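Local coordinates for protein FACT-Spt16 (Cicer arietinum, PDB 5CE6) that probably binds histones H3-H4 through its aminopeptidase-like N-terminal domain, as a subunit of the histone chaperone FACT, at residues A[228-238]-A[285-293]; A[272-280]-A[421-429]. All blocks are in the same frame, centred on the assembly; numbering follows the deposited sequence.

Contact 1: residues A[228-238]-A[285-293]; sequences VIDEEKKILHS and SNDEALYYD. With NA (sodium ion), chain E.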
ATOM      1  N   VAL A 228      29.503  -3.860  -6.999  1.00 24.32           N
ATOM      2  CA  VAL A 228      30.032  -2.936  -5.995  1.00 25.28           C
ATOM      3  C   VAL A 228      30.926  -3.645  -4.974  1.00 22.91           C
ATOM      4  O   VAL A 228      32.007  -3.161  -4.639  1.00 27.80           O
ATOM      5  CB  VAL A 228      28.890  -2.177  -5.272  1.00 28.00           C
ATOM      6  CG1 VAL A 228      29.377  -1.583  -3.949  1.00 25.89           C
ATOM      7  CG2 VAL A 228      28.327  -1.084  -6.175  1.00 23.71           C
ATOM      8  N   ILE A 229      30.475  -4.794  -4.488  1.00 27.93           N
ATOM      9  CA  ILE A 229      31.252  -5.563  -3.523  1.00 27.97           C
ATOM     10  C   ILE A 229      32.513  -6.136  -4.180  1.00 33.16           C
ATOM     11  O   ILE A 229      33.600  -6.112  -3.595  1.00 36.14           O
ATOM     12  CB  ILE A 229      30.397  -6.669  -2.876  1.00 27.94           C
ATOM     13  CG1 ILE A 229      29.247  -6.044  -2.084  1.00 22.86           C
ATOM     14  CG2 ILE A 229      31.249  -7.564  -1.973  1.00 31.39           C
ATOM     15  CD1 ILE A 229      28.098  -6.996  -1.800  1.00 23.35           C
ATOM     16  N   ASP A 230      32.364  -6.625  -5.409  1.00 32.70           N
ATOM     17  CA  ASP A 230      33.485  -7.157  -6.185  1.00 34.43           C
ATOM     18  C   ASP A 230      34.596  -6.133  -6.391  1.00 40.45           C
ATOM     19  O   ASP A 230      35.761  -6.387  -6.071  1.00 45.17           O
ATOM     20  CB  ASP A 230      33.000  -7.628  -7.558  1.00 43.08           C
ATOM     21  CG  ASP A 230      32.917  -9.137  -7.666  1.00 54.78           C
ATOM     22  OD1 ASP A 230      33.789  -9.829  -7.094  1.00 64.17           O
ATOM     23  OD2 ASP A 230      31.980  -9.629  -8.332  1.00 50.86           O
ATOM     24  N   GLU A 231      34.231  -4.979  -6.943  1.00 39.22           N
ATOM     25  CA  GLU A 231      35.204  -3.944  -7.278  1.00 41.56           C
ATOM     26  C   GLU A 231      35.566  -3.072  -6.080  1.00 38.30           C
ATOM     27  O   GLU A 231      36.307  -2.096  -6.222  1.00 41.08           O
ATOM     28  CB  GLU A 231      34.682  -3.062  -8.414  1.00 45.88           C
ATOM     29  CG  GLU A 231      34.667  -3.724  -9.784  1.00 53.09           C
ATOM     30  CD  GLU A 231      34.448  -2.723 -10.909  1.00 61.74           C
ATOM     31  OE1 GLU A 231      35.447  -2.167 -11.418  1.00 65.03           O
ATOM     32  OE2 GLU A 231      33.279  -2.490 -11.282  1.00 64.30           O
ATOM     33  N   GLU A 232      35.041  -3.436  -4.911  1.00 35.81           N
ATOM     34  CA  GLU A 232      35.252  -2.678  -3.680  1.00 34.53           C
ATOM     35  C   GLU A 232      34.965  -1.201  -3.895  1.00 35.74           C
ATOM     36  O   GLU A 232      35.762  -0.338  -3.524  1.00 37.91           O
ATOM     37  CB  GLU A 232      36.672  -2.880  -3.144  1.00 38.98           C
ATOM     38  CG  GLU A 232      36.999  -4.330  -2.830  1.00 42.07           C
ATOM     39  CD  GLU A 232      38.187  -4.472  -1.899  1.00 48.76           C
ATOM     40  OE1 GLU A 232      38.201  -3.800  -0.846  1.00 54.92           O
ATOM     41  OE2 GLU A 232      39.102  -5.256  -2.223  1.00 47.98           O
ATOM     42  N   LYS A 233      33.820  -0.920  -4.511  1.00 32.79           N
ATOM     43  CA  LYS A 233      33.421   0.447  -4.795  1.00 33.08           C
ATOM     44  C   LYS A 233      32.811   1.096  -3.564  1.00 28.59           C
ATOM     45  O   LYS A 233      32.268   0.408  -2.698  1.00 25.50           O
ATOM     46  CB  LYS A 233      32.395   0.472  -5.931  1.00 35.97           C
ATOM     47  CG  LYS A 233      32.964   0.176  -7.309  1.00 44.72           C
ATOM     48  CD  LYS A 233      31.962   0.542  -8.397  1.00 50.55           C
ATOM     49  CE  LYS A 233      32.658   0.808  -9.724  1.00 56.75           C
ATOM     50  NZ  LYS A 233      32.366  -0.245 -10.736  1.00 58.13           N
ATOM     51  N   LYS A 234      32.896   2.419  -3.484  1.00 25.85           N
ATOM     52  CA  LYS A 234      32.124   3.143  -2.487  1.00 24.08           C
ATOM     53  C   LYS A 234      30.864   3.707  -3.133  1.00 21.96           C
ATOM     54  O   LYS A 234      30.937   4.454  -4.111  1.00 26.27           O
ATOM     55  CB  LYS A 234      32.935   4.271  -1.850  1.00 31.21           C
ATOM     56  CG  LYS A 234      32.167   5.011  -0.760  1.00 25.74           C
ATOM     57  CD  LYS A 234      32.898   6.256  -0.274  1.00 28.30           C
ATOM     58  CE  LYS A 234      32.085   6.937   0.822  1.00 25.99           C
ATOM     59  NZ  LYS A 234      32.673   8.230   1.257  1.00 24.66           N
ATOM     60  N   ILE A 235      29.712   3.345  -2.587  1.00 22.43           N
ATOM     61  CA  ILE A 235      28.444   3.874  -3.075  1.00 20.44           C
ATOM     62  C   ILE A 235      27.548   4.225  -1.885  1.00 18.65           C
ATOM     63  O   ILE A 235      27.473   3.466  -0.914  1.00 19.72           O
ATOM     64  CB  ILE A 235      27.759   2.867  -4.041  1.00 18.01           C
ATOM     65  CG1 ILE A 235      26.596   3.526  -4.787  1.00 18.91           C
ATOM     66  CG2 ILE A 235      27.299   1.601  -3.310  1.00 19.08           C
ATOM     67  CD1 ILE A 235      26.052   2.679  -5.917  1.00 24.77           C
ATOM     68  N   LEU A 236      26.909   5.393  -1.932  1.00 17.55           N
ATOM     69  CA  LEU A 236      25.992   5.788  -0.859  1.00 16.74           C
ATOM     70  C   LEU A 236      24.658   5.066  -0.980  1.00 15.50           C
ATOM     71  O   LEU A 236      24.220   4.745  -2.089  1.00 15.35           O
ATOM     72  CB  LEU A 236      25.735   7.290  -0.903  1.00 17.25           C
ATOM     73  CG  LEU A 236      26.978   8.171  -0.826  1.00 18.63           C
ATOM     74  CD1 LEU A 236      26.560   9.627  -0.645  1.00 19.07           C
ATOM     75  CD2 LEU A 236      27.893   7.726   0.301  1.00 19.45           C
ATOM     76  N   HIS A 237      23.989   4.829   0.146  1.00 14.73           N
ATOM     77  CA  HIS A 237      22.690   4.160   0.084  1.00 13.64           C
ATOM     78  C   HIS A 237      21.716   4.978  -0.749  1.00 14.77           C
ATOM     79  O   HIS A 237      20.912   4.427  -1.487  1.00 12.97           O
ATOM     80  CB  HIS A 237      22.104   3.909   1.476  1.00 13.02           C
ATOM     81  CG  HIS A 237      22.911   2.962   2.311  1.00 13.43           C
ATOM     82  ND1 HIS A 237      23.384   3.298   3.561  1.00 13.48           N
ATOM     83  CD2 HIS A 237      23.327   1.695   2.074  1.00 14.61           C
ATOM     84  CE1 HIS A 237      24.061   2.274   4.060  1.00 16.86           C
ATOM     85  NE2 HIS A 237      24.047   1.293   3.175  1.00 14.14           N
ATOM     86  N   SER A 238      21.810   6.302  -0.647  1.00 15.31           N
ATOM     87  CA  SER A 238      20.936   7.186  -1.416  1.00 16.61           C
ATOM     88  C   SER A 238      21.209   7.163  -2.927  1.00 19.85           C
ATOM     89  O   SER A 238      20.335   7.505  -3.728  1.00 16.03           O
ATOM     90  CB  SER A 238      21.047   8.620  -0.896  1.00 14.76           C
ATOM     91  OG  SER A 238      22.403   9.012  -0.785  1.00 17.32           O
ATOM     92  N   SER A 285      16.571   5.760   2.725  1.00 16.80           N
ATOM     93  CA  SER A 285      17.965   5.431   2.449  1.00 14.46           C
ATOM     94  C   SER A 285      18.839   6.620   2.813  1.00 14.47           C
ATOM     95  O   SER A 285      18.604   7.741   2.353  1.00 17.48           O
ATOM     96  CB  SER A 285      18.154   5.090   0.973  1.00 12.49           C
ATOM     97  OG  SER A 285      17.435   3.919   0.615  1.00 12.17           O
ATOM     98  N   ASN A 286      19.842   6.385   3.647  1.00 12.66           N
ATOM     99  CA  ASN A 286      20.692   7.486   4.105  1.00 13.63           C
ATOM    100  C   ASN A 286      21.865   7.777   3.164  1.00 17.33           C
ATOM    101  O   ASN A 286      21.946   7.183   2.083  1.00 15.22           O
ATOM    102  CB  ASN A 286      21.147   7.263   5.551  1.00 15.72           C
ATOM    103  CG  ASN A 286      22.076   6.069   5.708  1.00 18.93           C
ATOM    104  OD1 ASN A 286      22.753   5.653   4.764  1.00 17.70           O
ATOM    105  ND2 ASN A 286      22.111   5.507   6.914  1.00 17.97           N
ATOM    106  N   ASP A 287      22.752   8.692   3.568  1.00 15.44           N
ATOM    107  CA  ASP A 287      23.915   9.074   2.760  1.00 16.41           C
ATOM    108  C   ASP A 287      25.198   8.378   3.200  1.00 16.89           C
ATOM    109  O   ASP A 287      26.297   8.821   2.864  1.00 22.01           O
ATOM    110  CB  ASP A 287      24.157  10.587   2.810  1.00 17.95           C
ATOM    111  CG  ASP A 287      23.114  11.386   2.076  1.00 19.23           C
ATOM    112  OD1 ASP A 287      22.356  10.834   1.253  1.00 18.54           O
ATOM    113  OD2 ASP A 287      23.073  12.611   2.314  1.00 23.71           O
ATOM    114  N   GLU A 288      25.067   7.301   3.969  1.00 16.54           N
ATOM    115  CA  GLU A 288      26.227   6.518   4.370  1.00 18.83           C
ATOM    116  C   GLU A 288      26.601   5.533   3.267  1.00 20.08           C
ATOM    117  O   GLU A 288      25.762   5.159   2.449  1.00 18.06           O
ATOM    118  CB  GLU A 288      25.943   5.765   5.676  1.00 18.88           C
ATOM    119  CG  GLU A 288      25.758   6.681   6.865  1.00 21.16           C
ATOM    120  CD  GLU A 288      27.017   7.457   7.180  1.00 33.85           C
ATOM    121  OE1 GLU A 288      28.105   6.840   7.222  1.00 40.25           O
ATOM    122  OE2 GLU A 288      26.922   8.686   7.381  1.00 41.96           O
ATOM    123  N   ALA A 289      27.866   5.128   3.246  1.00 17.80           N
ATOM    124  CA  ALA A 289      28.354   4.187   2.247  1.00 18.87           C
ATOM    125  C   ALA A 289      27.837   2.785   2.542  1.00 19.79           C
ATOM    126  O   ALA A 289      27.692   2.405   3.703  1.00 17.91           O
ATOM    127  CB  ALA A 289      29.865   4.193   2.220  1.00 18.63           C
ATOM    128  N   LEU A 290      27.549   2.029   1.488  1.00 16.10           N
ATOM    129  CA  LEU A 290      27.194   0.622   1.631  1.00 15.42           C
ATOM    130  C   LEU A 290      28.328  -0.104   2.348  1.00 16.03           C
ATOM    131  O   LEU A 290      29.499   0.101   2.032  1.00 19.85           O
ATOM    132  CB  LEU A 290      26.970  -0.006   0.253  1.00 15.73           C
ATOM    133  CG  LEU A 290      26.493  -1.452   0.238  1.00 15.52           C
ATOM    134  CD1 LEU A 290      25.020  -1.499   0.612  1.00 13.59           C
ATOM    135  CD2 LEU A 290      26.730  -2.108  -1.116  1.00 18.67           C
ATOM    136  N   TYR A 291      27.979  -0.933   3.327  1.00 15.50           N
ATOM    137  CA  TYR A 291      28.987  -1.621   4.134  1.00 16.56           C
ATOM    138  C   TYR A 291      28.918  -3.109   3.862  1.00 16.27           C
ATOM    139  O   TYR A 291      27.844  -3.713   3.938  1.00 19.02           O
ATOM    140  CB  TYR A 291      28.765  -1.357   5.625  1.00 16.97           C
ATOM    141  CG  TYR A 291      29.887  -1.875   6.501  1.00 17.82           C
ATOM    142  CD1 TYR A 291      31.013  -1.100   6.738  1.00 18.94           C
ATOM    143  CD2 TYR A 291      29.814  -3.132   7.086  1.00 20.19           C
ATOM    144  CE1 TYR A 291      32.037  -1.561   7.532  1.00 22.37           C
ATOM    145  CE2 TYR A 291      30.835  -3.606   7.878  1.00 22.86           C
ATOM    146  CZ  TYR A 291      31.945  -2.811   8.103  1.00 24.03           C
ATOM    147  OH  TYR A 291      32.973  -3.273   8.900  1.00 25.68           O
ATOM    148  N   TYR A 292      30.064  -3.708   3.552  1.00 17.36           N
ATOM    149  CA  TYR A 292      30.068  -5.104   3.149  1.00 16.60           C
ATOM    150  C   TYR A 292      31.296  -5.872   3.602  1.00 20.88           C
ATOM    151  O   TYR A 292      31.680  -6.851   2.970  1.00 26.20           O
ATOM    152  CB  TYR A 292      29.894  -5.239   1.629  1.00 18.20           C
ATOM    153  CG  TYR A 292      30.761  -4.300   0.833  1.00 17.56           C
ATOM    154  CD1 TYR A 292      32.109  -4.576   0.632  1.00 24.62           C
ATOM    155  CD2 TYR A 292      30.239  -3.126   0.298  1.00 18.90           C
ATOM    156  CE1 TYR A 292      32.911  -3.716  -0.078  1.00 26.11           C
ATOM    157  CE2 TYR A 292      31.034  -2.259  -0.414  1.00 24.89           C
ATOM    158  CZ  TYR A 292      32.368  -2.559  -0.602  1.00 30.65           C
ATOM    159  OH  TYR A 292      33.167  -1.695  -1.315  1.00 30.41           O
ATOM    160  N   ASP A 293      31.909  -5.447   4.701  1.00 21.90           N
ATOM    161  CA  ASP A 293      32.997  -6.241   5.263  1.00 24.66           C
ATOM    162  C   ASP A 293      32.433  -7.503   5.922  1.00 23.13           C
ATOM    163  O   ASP A 293      31.243  -7.783   5.813  1.00 19.91           O
ATOM    164  CB  ASP A 293      33.825  -5.416   6.245  1.00 25.44           C
ATOM    165  CG  ASP A 293      35.288  -5.828   6.259  1.00 39.33           C
ATOM    166  OD1 ASP A 293      35.574  -7.028   6.465  1.00 45.33           O
ATOM    167  OD2 ASP A 293      36.147  -4.950   6.040  1.00 46.85           O
TER
HETATM  168 NA    NA E 504      26.718   1.429   6.038  1.00 44.58          NA
HETATM  169  O   HOH W   1      30.239   1.386  -0.405  1.00 20.36           O
HETATM  170  O   HOH W   2      26.478   2.650   8.498  1.00 28.07           O
HETATM  171  O   HOH W   3      29.250   2.667   6.130  1.00 36.59           O
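H237 and N286 meet through a nearly straight hydrogen bond (172°): H237 ND1 donates to N286 OD1, 2.7 Å away and in the ring plane. E288 N reaches that oxygen from the opposite face of the amide, making an Asx turn that fixes the acceptor. NE2 is hydrogen-bonded to S273 OG, at the end of strand 270-273, a double grip that suits histidine. Replacing H237 by an alanine is likely to leave N286 OD1 without its ring donor, S273 OG without the ring nitrogen, and a gap beside L290. S238 OG bonds D287 OD1 at 2.7 Å, on the anti side and 26° out of the carboxylate plane. Between backbones, L290 N to I235 O (2.8 Å) and H237 N to E288 O flank a single beta bridge between L236 and A289. This ties the link between helices 200-230 and 237-249 to the loop before strand 296-306, within the metallopeptidase-like M24 domain. Round Y292, I229 CG1 lies over the ring face in a CH-pi contact, and V228 CG1 touches both Y292 CE2 and L290 CD2. With chi1 at 46°, Y292 points its hydroxyl at the Schellman-terminated helix end, donating from OH to K233 O at 2.7 Å.

Contact 2: residues A[272-280]-A[421-429]; sequences QSGGKFDLR and KNKVFSLLL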
ATOM      1  N   GLN A 272      19.791  -0.379   3.162  1.00 10.51           N
ATOM      2  CA  GLN A 272      20.339  -0.231   4.511  1.00 10.85           C
ATOM      3  C   GLN A 272      21.473  -1.214   4.726  1.00 11.27           C
ATOM      4  O   GLN A 272      21.415  -2.350   4.252  1.00 11.05           O
ATOM      5  CB  GLN A 272      19.249  -0.496   5.559  1.00 10.36           C
ATOM      6  CG  GLN A 272      18.080   0.467   5.488  1.00 11.04           C
ATOM      7  CD  GLN A 272      16.957   0.135   6.449  1.00 12.89           C
ATOM      8  OE1 GLN A 272      16.972  -0.900   7.113  1.00 13.27           O
ATOM      9  NE2 GLN A 272      15.951   1.004   6.500  1.00 13.35           N
ATOM     10  N   SER A 273      22.488  -0.786   5.466  1.00 11.95           N
ATOM     11  CA  SER A 273      23.581  -1.685   5.819  1.00 12.45           C
ATOM     12  C   SER A 273      24.343  -1.074   6.977  1.00 14.02           C
ATOM     13  O   SER A 273      23.962  -0.021   7.476  1.00 13.30           O
ATOM     14  CB  SER A 273      24.518  -1.887   4.623  1.00 12.92           C
ATOM     15  OG  SER A 273      25.245  -0.698   4.351  1.00 13.59           O
ATOM     16  N   GLY A 274      25.417  -1.732   7.406  1.00 13.76           N
ATOM     17  CA  GLY A 274      26.346  -1.106   8.328  1.00 15.61           C
ATOM     18  C   GLY A 274      25.774  -0.769   9.691  1.00 15.27           C
ATOM     19  O   GLY A 274      26.128   0.260  10.296  1.00 16.58           O
ATOM     20  N   GLY A 275      24.890  -1.627  10.184  1.00 14.05           N
ATOM     21  CA  GLY A 275      24.417  -1.486  11.551  1.00 17.53           C
ATOM     22  C   GLY A 275      23.296  -0.478  11.724  1.00 18.67           C
ATOM     23  O   GLY A 275      22.825  -0.266  12.841  1.00 20.65           O
ATOM     24  N   LYS A 276      22.870   0.155  10.632  1.00 15.14           N
ATOM     25  CA  LYS A 276      21.804   1.157  10.709  1.00 14.05           C
ATOM     26  C   LYS A 276      20.587   0.688   9.926  1.00 13.58           C
ATOM     27  O   LYS A 276      20.480   0.899   8.715  1.00 15.86           O
ATOM     28  CB  LYS A 276      22.298   2.529  10.234  1.00 18.62           C
ATOM     29  CG  LYS A 276      23.446   3.078  11.088  1.00 19.16           C
ATOM     30  CD  LYS A 276      23.817   4.529  10.737  1.00 22.88           C
ATOM     31  CE  LYS A 276      24.952   5.044  11.634  1.00 30.41           C
ATOM     32  NZ  LYS A 276      25.452   6.370  11.188  1.00 34.69           N
ATOM     33  N   PHE A 277      19.676   0.022  10.629  1.00 11.81           N
ATOM     34  CA  PHE A 277      18.507  -0.565   9.989  1.00 10.99           C
ATOM     35  C   PHE A 277      17.234   0.031  10.575  1.00 10.82           C
ATOM     36  O   PHE A 277      17.237   0.552  11.703  1.00 13.36           O
ATOM     37  CB  PHE A 277      18.537  -2.090  10.174  1.00 10.81           C
ATOM     38  CG  PHE A 277      19.766  -2.725   9.619  1.00 11.08           C
ATOM     39  CD1 PHE A 277      19.892  -2.935   8.248  1.00 10.75           C
ATOM     40  CD2 PHE A 277      20.817  -3.090  10.464  1.00 13.16           C
ATOM     41  CE1 PHE A 277      21.047  -3.521   7.727  1.00 11.13           C
ATOM     42  CE2 PHE A 277      21.972  -3.674   9.949  1.00 12.87           C
ATOM     43  CZ  PHE A 277      22.089  -3.883   8.587  1.00 11.80           C
ATOM     44  N   ASP A 278      16.153  -0.040   9.808  1.00 11.43           N
ATOM     45  CA  ASP A 278      14.881   0.512  10.234  1.00 10.03           C
ATOM     46  C   ASP A 278      13.858  -0.204   9.395  1.00 10.26           C
ATOM     47  O   ASP A 278      13.786   0.004   8.185  1.00 12.36           O
ATOM     48  CB  ASP A 278      14.858   2.015   9.952  1.00 15.20           C
ATOM     49  CG  ASP A 278      13.587   2.695  10.443  1.00 23.42           C
ATOM     50  OD1 ASP A 278      12.628   2.009  10.851  1.00 13.53           O
ATOM     51  OD2 ASP A 278      13.548   3.937  10.404  1.00 19.91           O
ATOM     52  N   LEU A 279      13.094  -1.094  10.022  1.00 11.07           N
ATOM     53  CA  LEU A 279      12.154  -1.898   9.259  1.00  9.69           C
ATOM     54  C   LEU A 279      10.784  -1.250   9.100  1.00 18.20           C
ATOM     55  O   LEU A 279       9.879  -1.862   8.541  1.00 16.65           O
ATOM     56  CB  LEU A 279      12.007  -3.291   9.862  1.00  9.86           C
ATOM     57  CG  LEU A 279      13.310  -4.069  10.029  1.00 17.41           C
ATOM     58  CD1 LEU A 279      13.019  -5.506  10.439  1.00 19.14           C
ATOM     59  CD2 LEU A 279      14.113  -4.026   8.742  1.00 11.91           C
ATOM     60  N   ARG A 280      10.618  -0.024   9.584  1.00 10.88           N
ATOM     61  CA  ARG A 280       9.366   0.690   9.336  1.00 12.59           C
ATOM     62  C   ARG A 280       9.266   1.003   7.843  1.00 15.68           C
ATOM     63  O   ARG A 280      10.279   1.244   7.191  1.00 18.24           O
ATOM     64  CB  ARG A 280       9.305   1.962  10.181  1.00 16.22           C
ATOM     65  CG  ARG A 280       9.225   1.674  11.671  1.00 17.33           C
ATOM     66  CD  ARG A 280       9.357   2.935  12.478  1.00 22.57           C
ATOM     67  NE  ARG A 280      10.647   3.589  12.277  1.00 24.75           N
ATOM     68  CZ  ARG A 280      10.983   4.737  12.851  1.00 21.68           C
ATOM     69  NH1 ARG A 280      10.115   5.343  13.648  1.00 22.59           N
ATOM     70  NH2 ARG A 280      12.171   5.286  12.624  1.00 20.64           N
ATOM     71  N   LYS A 421      30.583  -3.804  12.875  1.00 21.26           N
ATOM     72  CA  LYS A 421      29.725  -2.709  12.463  1.00 21.62           C
ATOM     73  C   LYS A 421      28.247  -3.073  12.635  1.00 22.28           C
ATOM     74  O   LYS A 421      27.410  -2.217  12.933  1.00 23.64           O
ATOM     75  CB  LYS A 421      30.009  -2.400  10.996  1.00 31.08           C
ATOM     76  CG  LYS A 421      29.287  -1.203  10.447  1.00 27.47           C
ATOM     77  CD  LYS A 421      30.155   0.027  10.548  1.00 30.63           C
ATOM     78  CE  LYS A 421      29.506   1.221   9.870  1.00 35.97           C
ATOM     79  NZ  LYS A 421      30.084   2.490  10.401  1.00 40.56           N
ATOM     80  N   ASN A 422      27.948  -4.353  12.440  1.00 22.88           N
ATOM     81  CA  ASN A 422      26.592  -4.882  12.542  1.00 17.89           C
ATOM     82  C   ASN A 422      26.321  -5.581  13.871  1.00 25.78           C
ATOM     83  O   ASN A 422      25.519  -6.521  13.925  1.00 22.95           O
ATOM     84  CB  ASN A 422      26.311  -5.847  11.377  1.00 17.24           C
ATOM     85  CG  ASN A 422      26.122  -5.118  10.042  1.00 17.28           C
ATOM     86  OD1 ASN A 422      25.046  -4.611   9.754  1.00 20.27           O
ATOM     87  ND2 ASN A 422      27.179  -5.059   9.236  1.00 21.76           N
ATOM     88  N   LYS A 423      27.006  -5.123  14.923  1.00 23.29           N
ATOM     89  CA  LYS A 423      26.789  -5.568  16.304  1.00 21.85           C
ATOM     90  C   LYS A 423      25.310  -5.761  16.592  1.00 19.87           C
ATOM     91  O   LYS A 423      24.888  -6.780  17.144  1.00 22.34           O
ATOM     92  CB  LYS A 423      27.375  -4.541  17.278  1.00 18.27           C
ATOM     93  CG  LYS A 423      26.843  -4.656  18.710  1.00 28.60           C
ATOM     94  CD  LYS A 423      27.465  -3.620  19.632  1.00 32.80           C
ATOM     95  CE  LYS A 423      26.814  -3.643  21.014  1.00 30.06           C
ATOM     96  NZ  LYS A 423      27.605  -2.850  22.001  1.00 32.96           N
ATOM     97  N   VAL A 424      24.523  -4.777  16.184  1.00 16.84           N
ATOM     98  CA  VAL A 424      23.082  -4.912  16.173  1.00 15.24           C
ATOM     99  C   VAL A 424      22.677  -4.867  14.703  1.00 19.59           C
ATOM    100  O   VAL A 424      23.077  -3.954  13.973  1.00 18.97           O
ATOM    101  CB  VAL A 424      22.426  -3.763  16.952  1.00 23.87           C
ATOM    102  CG1 VAL A 424      20.925  -3.886  16.916  1.00 20.46           C
ATOM    103  CG2 VAL A 424      22.924  -3.752  18.389  1.00 24.61           C
ATOM    104  N   PHE A 425      21.910  -5.861  14.253  1.00 15.39           N
ATOM    105  CA  PHE A 425      21.494  -5.914  12.857  1.00 14.22           C
ATOM    106  C   PHE A 425      20.031  -6.297  12.736  1.00 12.14           C
ATOM    107  O   PHE A 425      19.409  -6.741  13.702  1.00 12.84           O
ATOM    108  CB  PHE A 425      22.355  -6.901  12.059  1.00 13.97           C
ATOM    109  CG  PHE A 425      22.113  -8.345  12.409  1.00 13.00           C
ATOM    110  CD1 PHE A 425      22.724  -8.918  13.517  1.00 14.88           C
ATOM    111  CD2 PHE A 425      21.277  -9.132  11.625  1.00 13.90           C
ATOM    112  CE1 PHE A 425      22.509 -10.251  13.838  1.00 14.46           C
ATOM    113  CE2 PHE A 425      21.046 -10.461  11.940  1.00 13.83           C
ATOM    114  CZ  PHE A 425      21.665 -11.031  13.049  1.00 14.06           C
ATOM    115  N   SER A 426      19.475  -6.117  11.545  1.00 11.97           N
ATOM    116  CA  SER A 426      18.109  -6.539  11.282  1.00 10.82           C
ATOM    117  C   SER A 426      18.080  -7.329   9.974  1.00 10.40           C
ATOM    118  O   SER A 426      19.050  -7.314   9.214  1.00 12.60           O
ATOM    119  CB  SER A 426      17.170  -5.321  11.207  1.00 12.52           C
ATOM    120  OG  SER A 426      17.184  -4.605  12.443  1.00 11.95           O
ATOM    121  N   LEU A 427      16.982  -8.044   9.737  1.00 10.96           N
ATOM    122  CA  LEU A 427      16.777  -8.808   8.501  1.00  9.67           C
ATOM    123  C   LEU A 427      15.352  -8.592   8.039  1.00  9.10           C
ATOM    124  O   LEU A 427      14.460  -8.419   8.871  1.00  9.17           O
ATOM    125  CB  LEU A 427      16.980 -10.306   8.738  1.00 10.02           C
ATOM    126  CG  LEU A 427      18.309 -10.752   9.350  1.00 10.72           C
ATOM    127  CD1 LEU A 427      18.217 -12.221   9.776  1.00 11.13           C
ATOM    128  CD2 LEU A 427      19.449 -10.561   8.398  1.00 11.57           C
ATOM    129  N   LEU A 428      15.133  -8.650   6.730  1.00  8.76           N
ATOM    130  CA  LEU A 428      13.805  -8.395   6.160  1.00  8.28           C
ATOM    131  C   LEU A 428      13.558  -9.197   4.892  1.00  8.16           C
ATOM    132  O   LEU A 428      14.422  -9.262   4.000  1.00  9.18           O
ATOM    133  CB  LEU A 428      13.657  -6.895   5.871  1.00  9.31           C
ATOM    134  CG  LEU A 428      12.321  -6.484   5.248  1.00 11.56           C
ATOM    135  CD1 LEU A 428      11.195  -6.700   6.249  1.00 10.74           C
ATOM    136  CD2 LEU A 428      12.403  -5.020   4.839  1.00 10.36           C
ATOM    137  N   LEU A 429      12.377  -9.808   4.808  1.00  8.81           N
ATOM    138  CA  LEU A 429      11.928 -10.476   3.594  1.00  7.92           C
ATOM    139  C   LEU A 429      10.526  -9.998   3.264  1.00  9.54           C
ATOM    140  O   LEU A 429       9.658  -9.969   4.135  1.00  9.34           O
ATOM    141  CB  LEU A 429      11.915 -11.998   3.773  1.00  8.32           C
ATOM    142  CG  LEU A 429      13.267 -12.699   3.731  1.00 10.37           C
ATOM    143  CD1 LEU A 429      13.083 -14.178   4.052  1.00  9.40           C
ATOM    144  CD2 LEU A 429      13.879 -12.545   2.347  1.00 10.53           C
TER
HETATM  145  O   HOH W   4      26.389  -4.177   6.217  1.00 13.17           O
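F277 and N422 cross at about a right angle, with the ring and the amide plane turned 32° apart. The amide oxygen comes up to the ring's edge, near its plane, with N422 OD1 3.2 Å from F277 CE2, where the slightly positive ring hydrogens suit an oxygen. The same OD1 takes a weak hydrogen bond from G275 N at 3.0 Å, while a water joins G274 N to N422 ND2. A chi1 of -58° sets CG of F277 anti to its carbonyl carbon and carries the ring along the opposing strand: F277 CE2 lies 3.9 Å from F425 CB, and F277 CB packs 3.6 Å from S426 OG. That small side chain lets the phenylalanine in close, its hydroxyl hydrogen-bonded to N412 N on the neighbouring strand 403-414. Further on, L279 and L428 run past each other in opposite senses, L279 CD2 meeting L428 CB at 4.1 Å. K421 lays its CG and CE against G274 O. Glycine suits both central turn positions, since each has positive phi, and any CB on G275 would collide with K421 O. N422 also belongs to the potassium site, with A295 and S420. Beside that site in the M24 metallopeptidase-like domain, a type I' turn at the end of strand 270-273 meets the loop at 421-422, and the chain after it packs F277 and L279 on strand 424-435, bringing two beta sheets together.

Overall arrangement
Contacts 1 and 2 lie 14 Å apart between centres and interlock along the chain, 272-280 falling between the two segments of contact 1 and 285-293 between those of contact 2. S273 joins them: its OG is probably hydrogen-bonded to H237 NE2 at 2.6 Å and to Y291 N at 2.9 Å, so the strand end of contact 2 positions the histidine of contact 1. Alongside, Y291 CE2 packs on K421 CB at 3.4 Å. Two ions sit near this junction. Sodium is bound by A289 O and lies about 3 Å from the nearest atom of G274, whereas potassium is about 3 Å from the nearest side-chain atom of N422 and about 9 Å from that of Y292.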